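Local coordinates for beta-glucosidase (Pseudoalteromonas sp., PDB 3F95), which is the extra C-terminal domain of an exo-1,3/1,4-beta-glucanase, a beta-sandwich attached to an enzyme that probably cleaves beta-glucosidic bonds, at residues G86-K91 / Q105-E110; T133-L138 / I172-D177; V50-Q55 / A164-A169. One frame throughout, in Å; residues are numbered along the deposited sequence.

Overall arrangement
All three contacts reach the larger, mixed sheet of the beta-sandwich. Contact 1 joins it to the opposing sheet. Contact 2 covers part of its outside, and contact 3 packs a loop against strand 161-171. The centres of contacts 1 and 2 are about 11 Å apart. Their strands are neighbours, with L90 O 2.8 Å from L134 N. Contact 3 has its centre about 17 Å from that of contact 1 and about 16 Å from that of contact 2. Strand 87-94 lies between strands 132-137 and 161-171, with E89 N 2.7 Å from A169 O. The glycoside hydrolase family 3 regions of the enzyme probably lie outside this fragment.

Contact 1. Residues G86-K91 / Q105-E110; sequences GYLELK and QVMCSE
L88 extends toward V106 and M107 with CG anti to the backbone N (chi1 -178°), which carries its two methyl groups into the interior. V106 meets it with the CG1 branch. The M107 chain bends at chi2 (-64°) and again at chi3, which brings the terminal CE over to L88.

L88 divides its end between the two partners. CD2 lies 3.9 Å from CG1 of V106, and CB of L88 is 4.0 Å from the same CG1. One valine methyl thus lies beside both the base and one branch of the leucine. The other branch turns to the methionine, with L88 CD1 3.7 Å from M107 CE. The side chains cross at an angle. No hydrogen bond joins the segments, and the contact is purely apolar and buried. The backbones stay well apart, with CA atoms of L88 and V106 7.7 Å from each other.

At M107 the chain turns a corner, and C108 beyond it forms a disulfide with C113. Strand 87-94 belongs to the mixed sheet and strand 102-108 to the antiparallel one, so this is core packing between the two sheets of the sandwich. L170 of strand 161-171 touches both L88 and M107. M107 also packs on I150 and A153 of strand 149-158, and L138 covers V106.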
# COMPACT_ATOMS: atom_id res chain seq x y z
N GLY A 86 6.92 -4.02 15.11
CA GLY A 86 6.55 -2.68 14.66
C GLY A 86 5.34 -2.67 13.74
O GLY A 86 4.50 -3.59 13.75
N TYR A 87 5.26 -1.62 12.92
CA TYR A 87 4.08 -1.31 12.14
C TYR A 87 4.49 -0.84 10.76
O TYR A 87 5.52 -0.18 10.60
CB TYR A 87 3.31 -0.14 12.76
CG TYR A 87 2.81 -0.43 14.14
CD1 TYR A 87 1.49 -0.82 14.34
CD2 TYR A 87 3.67 -0.34 15.25
CE1 TYR A 87 1.03 -1.12 15.60
CE2 TYR A 87 3.21 -0.64 16.53
CZ TYR A 87 1.89 -1.02 16.69
OH TYR A 87 1.41 -1.32 17.94
N LEU A 88 3.66 -1.15 9.78
CA LEU A 88 3.69 -0.35 8.56
C LEU A 88 2.64 0.74 8.75
O LEU A 88 1.48 0.43 9.04
CB LEU A 88 3.37 -1.21 7.32
CG LEU A 88 3.42 -0.42 5.99
CD1 LEU A 88 4.89 -0.15 5.61
CD2 LEU A 88 2.69 -1.14 4.85
N GLU A 89 3.04 1.99 8.62
CA GLU A 89 2.10 3.10 8.69
C GLU A 89 1.94 3.74 7.32
O GLU A 89 2.91 3.89 6.57
CB GLU A 89 2.53 4.16 9.71
CG GLU A 89 1.58 5.36 9.77
CD GLU A 89 2.10 6.53 10.62
OE1 GLU A 89 2.13 6.39 11.85
OE2 GLU A 89 2.45 7.60 10.06
N LEU A 90 0.71 4.12 6.99
CA LEU A 90 0.45 4.82 5.74
C LEU A 90 -0.78 5.69 5.89
O LEU A 90 -1.58 5.47 6.79
CB LEU A 90 0.25 3.83 4.58
CG LEU A 90 -1.03 2.95 4.60
CD1 LEU A 90 -1.33 2.36 3.20
CD2 LEU A 90 -0.93 1.84 5.59
N LYS A 91 -0.92 6.70 5.05
CA LYS A 91 -2.20 7.40 4.96
C LYS A 91 -2.93 6.85 3.73
O LYS A 91 -2.31 6.58 2.69
CB LYS A 91 -2.00 8.91 4.87
CG LYS A 91 -1.27 9.48 6.11
CD LYS A 91 -1.09 10.99 6.02
CE LYS A 91 -0.40 11.55 7.30
NZ LYS A 91 1.00 11.02 7.39
N GLN A 105 -2.31 -6.76 1.52
CA GLN A 105 -1.27 -7.63 2.05
C GLN A 105 -0.05 -6.79 2.46
O GLN A 105 0.26 -5.80 1.80
CB GLN A 105 -0.94 -8.75 1.03
CG GLN A 105 -2.00 -9.84 0.96
CD GLN A 105 -1.83 -10.77 -0.24
OE1 GLN A 105 -1.81 -10.34 -1.40
NE2 GLN A 105 -1.75 -12.07 0.03
N VAL A 106 0.59 -7.14 3.57
CA VAL A 106 1.67 -6.32 4.11
C VAL A 106 2.90 -7.19 4.38
O VAL A 106 2.79 -8.30 4.97
CB VAL A 106 1.21 -5.58 5.41
CG1 VAL A 106 2.35 -4.85 6.05
CG2 VAL A 106 0.05 -4.64 5.07
N MET A 107 4.04 -6.72 3.89
CA MET A 107 5.35 -7.36 4.10
C MET A 107 5.35 -8.82 3.63
O MET A 107 5.38 -9.80 4.42
CB MET A 107 5.83 -7.17 5.55
CG MET A 107 6.04 -5.72 5.94
SD MET A 107 7.36 -4.91 4.99
CE MET A 107 6.73 -3.27 4.89
N CYS A 108 5.30 -8.96 2.30
CA CYS A 108 5.16 -10.25 1.65
C CYS A 108 6.51 -10.71 1.13
O CYS A 108 7.24 -9.95 0.49
CB CYS A 108 4.22 -10.16 0.46
SG CYS A 108 2.54 -9.64 0.92
N SER A 109 6.83 -11.97 1.40
CA SER A 109 7.99 -12.61 0.79
C SER A 109 7.51 -13.31 -0.46
O SER A 109 6.41 -13.05 -0.95
CB SER A 109 8.66 -13.59 1.75
OG SER A 109 7.71 -14.32 2.49
N GLU A 110 8.34 -14.22 -0.98
CA GLU A 110 7.93 -15.07 -2.07
C GLU A 110 6.60 -15.74 -1.78
O GLU A 110 5.74 -15.80 -2.66

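Contact 2. Residues T133-L138 / I172-D177; sequences TLAIPL and IKPSDD
A135 and P174 form the tight part of this contact. CB of A135 is 3.5 Å from CB of P174, closer than carbons usually sit. The small methyl lets the loop come near the strand here, and the CA atoms of the two residues are only 5.7 Å apart. The proline ring also packs on Y87 of the neighbouring strand.

T133 and S175 meet less closely. CG2 of T133, anti to the backbone N, lies alongside the serine hydroxyl, 3.6 Å from S175 OG. This is van der Waals contact, and the hydroxyl is hydrogen-bonded to another partner. In one of its two conformers E89, on the strand next door, accepts a hydrogen bond from S175 N.

Toward D177 the contact opens to solvent. The CA atoms of T133 and D177 are 6.8 Å apart, and a water bridges the two backbones. It accepts a hydrogen bond from T133 N at 2.8 Å and donates one to D177 O, also at 2.8 Å.

L134 and I136 point to the other face of the sheet, where I136 packs on L104 and V106 of the opposing sheet. The loop therefore lies on the outside of the sandwich. It leaves strand 161-171, passes over strands 87-94 and 132-137, and enters strand 179-180, parallel to 132-137. This is a crossover connection between parallel strands of one sheet, built here from a loop without a helix, in a beta-sandwich consistent with the galactose-binding-domain-like family.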
# COMPACT_ATOMS: atom_id res chain seq x y z
N THR A 133 -4.88 8.00 8.75
CA THR A 133 -3.58 7.41 9.00
C THR A 133 -3.79 6.02 9.61
O THR A 133 -4.39 5.88 10.68
CB THR A 133 -2.73 8.28 9.95
OG1 THR A 133 -2.65 9.59 9.41
CG2 THR A 133 -1.34 7.70 10.07
N LEU A 134 -3.32 5.00 8.90
CA LEU A 134 -3.50 3.61 9.32
C LEU A 134 -2.17 3.05 9.82
O LEU A 134 -1.13 3.18 9.15
CB LEU A 134 -4.02 2.77 8.13
CG LEU A 134 -5.32 3.21 7.45
CD1 LEU A 134 -5.65 2.26 6.27
CD2 LEU A 134 -6.50 3.22 8.49
N ALA A 135 -2.19 2.46 11.02
CA ALA A 135 -1.01 1.78 11.56
C ALA A 135 -1.26 0.27 11.55
O ALA A 135 -2.24 -0.21 12.09
CB ALA A 135 -0.64 2.31 12.99
N ILE A 136 -0.40 -0.46 10.86
CA ILE A 136 -0.62 -1.89 10.67
C ILE A 136 0.42 -2.73 11.41
O ILE A 136 1.57 -2.84 10.96
CB ILE A 136 -0.66 -2.29 9.17
CG1 ILE A 136 -1.74 -1.46 8.45
CG2 ILE A 136 -0.93 -3.77 9.05
CD1 ILE A 136 -1.69 -1.52 6.93
N PRO A 137 0.03 -3.32 12.56
CA PRO A 137 1.02 -4.11 13.29
C PRO A 137 1.49 -5.25 12.41
O PRO A 137 0.68 -5.90 11.75
CB PRO A 137 0.27 -4.62 14.52
CG PRO A 137 -1.21 -4.30 14.27
CD PRO A 137 -1.29 -3.26 13.20
N LEU A 138 2.80 -5.45 12.35
CA LEU A 138 3.37 -6.46 11.45
C LEU A 138 3.22 -7.87 11.99
O LEU A 138 3.21 -8.85 11.23
CB LEU A 138 4.83 -6.13 11.13
CG LEU A 138 5.05 -4.79 10.39
CD1 LEU A 138 6.52 -4.57 10.08
CD2 LEU A 138 4.20 -4.70 9.11
N ILE A 172 8.24 2.00 14.71
CA ILE A 172 8.17 1.18 15.92
C ILE A 172 7.03 1.66 16.80
O ILE A 172 6.59 0.92 17.67
CB ILE A 172 9.52 1.11 16.71
CG1 ILE A 172 9.95 2.50 17.18
CG2 ILE A 172 10.56 0.46 15.83
CD1 ILE A 172 11.21 2.51 18.04
N LYS A 173 6.59 2.89 16.54
CA LYS A 173 5.42 3.46 17.20
C LYS A 173 4.51 4.26 16.26
O LYS A 173 4.94 5.27 15.66
CB LYS A 173 5.80 4.33 18.41
CG LYS A 173 6.58 5.60 18.09
CD LYS A 173 5.96 6.80 18.80
CE LYS A 173 5.87 6.57 20.30
NZ LYS A 173 4.93 7.52 21.00
N PRO A 174 3.24 3.83 16.17
CA PRO A 174 2.17 4.46 15.42
C PRO A 174 1.99 5.93 15.83
O PRO A 174 2.06 6.26 17.03
CB PRO A 174 0.94 3.63 15.79
CG PRO A 174 1.30 2.85 16.99
CD PRO A 174 2.77 2.63 16.89
N SER A 175 1.78 6.80 14.84
CA SER A 175 1.56 8.22 15.11
C SER A 175 0.36 8.36 16.04
O SER A 175 -0.48 7.45 16.13
CB SER A 175 1.30 8.98 13.81
OG SER A 175 0.04 8.62 13.28
N ASP A 176 0.26 9.50 16.72
CA ASP A 176 -0.86 9.75 17.62
C ASP A 176 -2.22 9.65 16.95
O ASP A 176 -3.14 9.04 17.50
CB ASP A 176 -0.72 11.12 18.29
CG ASP A 176 0.38 11.15 19.34
OD1 ASP A 176 1.02 10.10 19.60
OD2 ASP A 176 0.59 12.25 19.92
N ASP A 177 -2.36 10.22 15.76
CA ASP A 177 -3.72 10.22 15.22
C ASP A 177 -4.03 8.98 14.36
O ASP A 177 -5.07 8.90 13.71
CB ASP A 177 -4.08 11.55 14.55
CG ASP A 177 -4.54 12.61 15.57
OD1 ASP A 177 -5.00 13.68 15.13
OD2 ASP A 177 -4.44 12.37 16.80
O HOH W 1 -6.06 9.09 11.06

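Contact 3. Residues V50-Q55 / A164-A169; sequences VNLSYQ and AIADVA
V50 and L52 supply the apolar side of the contact, each meeting one alanine of strand 161-171. CG2 of V50 is 4.0 Å from CB of A164. L52 extends with CG anti to its backbone N (chi1 179°), and its CD2 ends 3.9 Å from CB of A166. A164 and A166 share one face of the strand, so both methyl groups face the loop, while I165 between them points the other way, onto L69. W131 also packs on L52 and on both alanines.

The polar side is carried by water. A single water lies between S53 OG and D167 OD2. It donates to the carboxylate at 2.7 Å. Its 2.5 Å distance to S53 OG is unusually short, so that half of the link is less certain. The same carboxylate oxygen is also in a salt bridge with K91. D167 sits in a G1 beta bulge, with its backbone in the left-handed region (phi 58°).

No direct hydrogen bond crosses between the segments. The backbone amides of L52 and S53 are bound instead by the D57 carboxylate. The loop is attached mainly by methyl packing, with water at its polar edge; K91 probably stabilises the negative charge of D167.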
# COMPACT_ATOMS: atom_id res chain seq x y z
N VAL A 50 -1.60 12.79 -6.42
CA VAL A 50 -2.62 13.58 -5.72
C VAL A 50 -1.89 14.44 -4.66
O VAL A 50 -0.72 14.19 -4.31
CB VAL A 50 -3.69 12.69 -5.05
CG1 VAL A 50 -4.48 11.86 -6.06
CG2 VAL A 50 -3.10 11.79 -3.98
N ASN A 51 -2.58 15.44 -4.14
CA ASN A 51 -1.95 16.39 -3.22
C ASN A 51 -2.57 16.24 -1.84
O ASN A 51 -3.79 16.36 -1.67
CB ASN A 51 -2.12 17.82 -3.75
CG ASN A 51 -1.80 17.95 -5.23
OD1 ASN A 51 -0.79 17.43 -5.74
ND2 ASN A 51 -2.68 18.64 -5.96
N LEU A 52 -1.74 15.91 -0.86
CA LEU A 52 -2.22 15.81 0.50
C LEU A 52 -1.67 16.98 1.33
O LEU A 52 -2.42 17.87 1.69
CB LEU A 52 -1.86 14.47 1.09
CG LEU A 52 -2.28 14.21 2.55
CD1 LEU A 52 -3.77 14.55 2.77
CD2 LEU A 52 -2.00 12.78 2.91
N SER A 53 -0.38 16.95 1.64
CA SER A 53 0.26 18.02 2.41
C SER A 53 1.06 18.94 1.50
O SER A 53 1.30 20.10 1.85
CB SER A 53 1.16 17.42 3.49
OG SER A 53 0.40 16.78 4.50
N TYR A 54 1.44 18.43 0.32
CA TYR A 54 2.27 19.15 -0.67
C TYR A 54 1.74 18.80 -2.05
O TYR A 54 0.87 17.91 -2.17
CB TYR A 54 3.77 18.72 -0.56
CG TYR A 54 4.31 18.85 0.83
CD1 TYR A 54 4.88 20.05 1.26
CD2 TYR A 54 4.23 17.78 1.73
CE1 TYR A 54 5.34 20.18 2.57
CE2 TYR A 54 4.69 17.89 3.01
CZ TYR A 54 5.24 19.10 3.44
OH TYR A 54 5.70 19.17 4.72
N GLN A 55 2.22 19.49 -3.10
CA GLN A 55 1.91 19.05 -4.47
C GLN A 55 2.53 17.66 -4.68
O GLN A 55 3.69 17.43 -4.36
CB GLN A 55 2.32 20.06 -5.60
CG GLN A 55 3.37 21.19 -5.31
CD GLN A 55 3.94 21.91 -6.57
OE1 GLN A 55 5.08 22.42 -6.57
NE2 GLN A 55 3.14 21.96 -7.64
N ALA A 164 -6.23 6.35 -2.63
CA ALA A 164 -4.96 7.05 -2.74
C ALA A 164 -4.15 6.72 -1.50
O ALA A 164 -4.72 6.41 -0.46
CB ALA A 164 -5.17 8.51 -2.85
N ILE A 165 -2.83 6.78 -1.64
CA ILE A 165 -1.90 6.39 -0.57
C ILE A 165 -0.86 7.50 -0.44
O ILE A 165 -0.47 8.09 -1.44
CB ILE A 165 -1.22 5.04 -0.95
CG1 ILE A 165 -2.24 3.89 -0.87
CG2 ILE A 165 -0.05 4.73 -0.01
CD1 ILE A 165 -1.82 2.68 -1.71
N ALA A 166 -0.41 7.76 0.78
CA ALA A 166 0.69 8.69 1.02
C ALA A 166 1.44 8.29 2.29
O ALA A 166 0.91 7.56 3.12
CB ALA A 166 0.16 10.10 1.17
N ASP A 167 2.67 8.79 2.43
CA ASP A 167 3.36 8.80 3.71
C ASP A 167 3.50 7.39 4.29
O ASP A 167 3.04 7.08 5.43
CB ASP A 167 2.63 9.73 4.71
CG ASP A 167 2.74 11.22 4.36
OD1 ASP A 167 3.42 11.64 3.39
OD2 ASP A 167 2.12 12.02 5.10
N VAL A 168 4.09 6.50 3.50
CA VAL A 168 4.22 5.10 3.87
C VAL A 168 5.56 4.89 4.54
O VAL A 168 6.61 5.20 3.95
CB VAL A 168 4.14 4.15 2.64
CG1 VAL A 168 4.14 2.72 3.08
CG2 VAL A 168 2.85 4.42 1.86
N ALA A 169 5.53 4.37 5.77
CA ALA A 169 6.79 4.14 6.48
C ALA A 169 6.69 3.00 7.47
O ALA A 169 5.60 2.73 7.99
CB ALA A 169 7.22 5.44 7.21
O HOH W 2 1.04 14.49 5.20